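Local coordinates for protein hydratase ChsH2 (Mycobacterium tuberculosis SUMu008, PDB 4W78) that probably hydrates an enoyl-CoA intermediate of cholesterol side-chain breakdown, working in complex with its partner subunit ChsH1 as a MaoC-like hydratase, at residues Ile52-Asp55 with Thr56-Gln60. Residues are numbered along the deposited sequence; the frame is centred on the assembly and turned at random.
Sequences ILTD and TGLVQ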
ATOM      1  N   ILE F  52       1.738 -15.175  -4.394  1.00 10.38           N
ATOM      2  CA  ILE F  52       2.162 -15.720  -5.680  1.00 10.17           C
ATOM      3  C   ILE F  52       2.336 -14.619  -6.734  1.00  9.89           C
ATOM      4  O   ILE F  52       3.127 -14.778  -7.663  1.00 11.14           O
ATOM      5  CB  ILE F  52       1.233 -16.873  -6.145  1.00 11.93           C
ATOM      6  CG1 ILE F  52       1.918 -17.705  -7.250  1.00 13.99           C
ATOM      7  CG2 ILE F  52      -0.132 -16.341  -6.558  1.00 13.87           C
ATOM      8  CD1 ILE F  52       1.205 -19.025  -7.481  1.00 16.75           C
ATOM      9  N   LEU F  53       1.622 -13.509  -6.595  1.00 10.92           N
ATOM     10  CA  LEU F  53       1.786 -12.395  -7.547  1.00  9.44           C
ATOM     11  C   LEU F  53       3.174 -11.790  -7.376  1.00 10.79           C
ATOM     12  O   LEU F  53       3.767 -11.305  -8.335  1.00 10.19           O
ATOM     13  CB  LEU F  53       0.707 -11.308  -7.384  1.00 10.96           C
ATOM     14  CG  LEU F  53      -0.733 -11.666  -7.814  1.00 14.66           C
ATOM     15  CD1 LEU F  53      -1.403 -12.594  -6.808  1.00 20.37           C
ATOM     16  CD2 LEU F  53      -1.606 -10.432  -8.003  1.00 15.09           C
ATOM     17  N   THR F  54       3.689 -11.796  -6.154  1.00  7.95           N
ATOM     18  CA  THR F  54       5.046 -11.320  -5.912  1.00 10.23           C
ATOM     19  C   THR F  54       6.072 -12.325  -6.446  1.00 12.70           C
ATOM     20  O   THR F  54       7.072 -11.922  -7.038  1.00 12.42           O
ATOM     21  CB  THR F  54       5.271 -11.049  -4.413  1.00 11.70           C
ATOM     22  OG1 THR F  54       4.430  -9.956  -4.016  1.00 10.68           O
ATOM     23  CG2 THR F  54       6.727 -10.724  -4.120  1.00 11.21           C
ATOM     24  N   ASP F  55       5.845 -13.623  -6.252  1.00 11.69           N
ATOM     25  CA  ASP F  55       6.719 -14.624  -6.885  1.00 12.16           C
ATOM     26  C   ASP F  55       6.828 -14.420  -8.403  1.00 12.85           C
ATOM     27  O   ASP F  55       7.928 -14.469  -8.973  1.00 13.48           O
ATOM     28  CB  ASP F  55       6.241 -16.048  -6.597  1.00 15.07           C
ATOM     29  CG  ASP F  55       6.513 -16.482  -5.174  1.00 25.03           C
ATOM     30  OD1 ASP F  55       7.605 -16.158  -4.649  1.00 29.94           O
ATOM     31  OD2 ASP F  55       5.644 -17.162  -4.584  1.00 24.40           O
ATOM     32  N   THR F  56       5.688 -14.204  -9.059  1.00 10.05           N
ATOM     33  CA  THR F  56       5.693 -13.963 -10.503  1.00 11.41           C
ATOM     34  C   THR F  56       6.504 -12.695 -10.843  1.00 11.71           C
ATOM     35  O   THR F  56       7.321 -12.685 -11.789  1.00 12.02           O
ATOM     36  CB  THR F  56       4.262 -13.817 -11.033  1.00 14.28           C
ATOM     37  OG1 THR F  56       3.499 -14.981 -10.675  1.00 15.47           O
ATOM     38  CG2 THR F  56       4.266 -13.666 -12.551  1.00 16.88           C
ATOM     39  N   GLY F  57       6.299 -11.626 -10.079  1.00 10.71           N
ATOM     40  CA  GLY F  57       6.993 -10.371 -10.313  1.00 11.03           C
ATOM     41  C   GLY F  57       8.484 -10.507 -10.090  1.00 10.82           C
ATOM     42  O   GLY F  57       9.277  -9.926 -10.834  1.00 12.32           O
ATOM     43  N   LEU F  58       8.869 -11.254  -9.055  1.00 11.44           N
ATOM     44  CA  LEU F  58      10.289 -11.456  -8.750  1.00 10.79           C
ATOM     45  C   LEU F  58      10.978 -12.310  -9.816  1.00 12.22           C
ATOM     46  O   LEU F  58      12.129 -12.030 -10.194  1.00 13.11           O
ATOM     47  CB  LEU F  58      10.463 -12.088  -7.370  1.00 12.53           C
ATOM     48  CG  LEU F  58      10.100 -11.156  -6.218  1.00 13.06           C
ATOM     49  CD1 LEU F  58      10.147 -11.932  -4.906  1.00 15.57           C
ATOM     50  CD2 LEU F  58      11.041  -9.962  -6.180  1.00 17.18           C
ATOM     51  N   VAL F  59      10.306 -13.354 -10.299  1.00 12.21           N
ATOM     52  CA  VAL F  59      10.868 -14.159 -11.392  1.00 10.82           C
ATOM     53  C   VAL F  59      11.089 -13.289 -12.634  1.00 13.48           C
ATOM     54  O   VAL F  59      12.143 -13.380 -13.301  1.00 12.96           O
ATOM     55  CB  VAL F  59       9.960 -15.364 -11.714  1.00 12.78           C
ATOM     56  CG1 VAL F  59      10.331 -15.991 -13.048  1.00 16.09           C
ATOM     57  CG2 VAL F  59      10.025 -16.398 -10.584  1.00 16.06           C
ATOM     58  N   GLN F  60      10.111 -12.445 -12.949  1.00 11.05           N
ATOM     59  CA  GLN F  60      10.250 -11.480 -14.042  1.00 11.77           C
ATOM     60  C   GLN F  60      11.454 -10.582 -13.841  1.00 12.14           C
ATOM     61  O   GLN F  60      12.282 -10.433 -14.758  1.00 13.70           O
ATOM     62  CB  GLN F  60       8.982 -10.633 -14.146  1.00 12.44           C
ATOM     63  CG  GLN F  60       8.963  -9.693 -15.336  1.00 15.81           C
ATOM     64  CD  GLN F  60       7.678  -8.924 -15.390  1.00 20.27           C
ATOM     65  OE1 GLN F  60       6.754  -9.288 -16.109  1.00 24.67           O
ATOM     66  NE2 GLN F  60       7.605  -7.864 -14.614  1.00 19.05           N
TER
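Ile52 and Thr56 meet at the start of helix 52-67, the long helix that the antiparallel sheet wraps in the hot-dog fold of MaoC-like hydratases, and the first turns illustrate how a buried helix satisfies its own polar backbone. The carbonyl oxygen of Ile52 accepts the backbone N-H of Thr56, N to O 3.0 Å, with an N-H...O angle of 163°. The same oxygen lies 3.0 Å from Thr56 OG1; a second bond is possible here, but the hydroxyl could equally turn to another acceptor. With chi1 at -56°, Thr56 OG1 sits beside its own backbone N, which brings the hydroxyl back toward the carbonyl of Ile52. Gly57 N reaches Leu53 O at 3.1 Å, while Val59 N bonds Asp55 O at 2.9 Å, both again i to i+4 bonds.

Two other polar side chains, Thr54 and Asp55, find their partners outside these turns. Thr54 OG1 is bonded to Asn51 OD1, just ahead of the helix, leaving the methyl CG2 to lie alongside Leu58, 3.7 Å from its CD1. Asp55 likewise turns elsewhere: its OD1 is hydrogen-bonded to His117 NE2, tying the helix to strand 116-125. Gln60 OE1 accepts a hydrogen bond from the backbone N of Ala65 of the ChsH1 chain, against which Ile52, Leu53 and Thr56 also pack. Val59 instead faces the chain's own sheet at Ala120 and Val122. Beneath the Thr54 and Leu58 side chains, the backbone bond from Leu58 N to Thr54 O completes the series and is the shortest of the four, at 2.8 Å, its donor nearly in line with the C=O bond, and Leu58 CG rests 3.2 Å from that same Thr54 O.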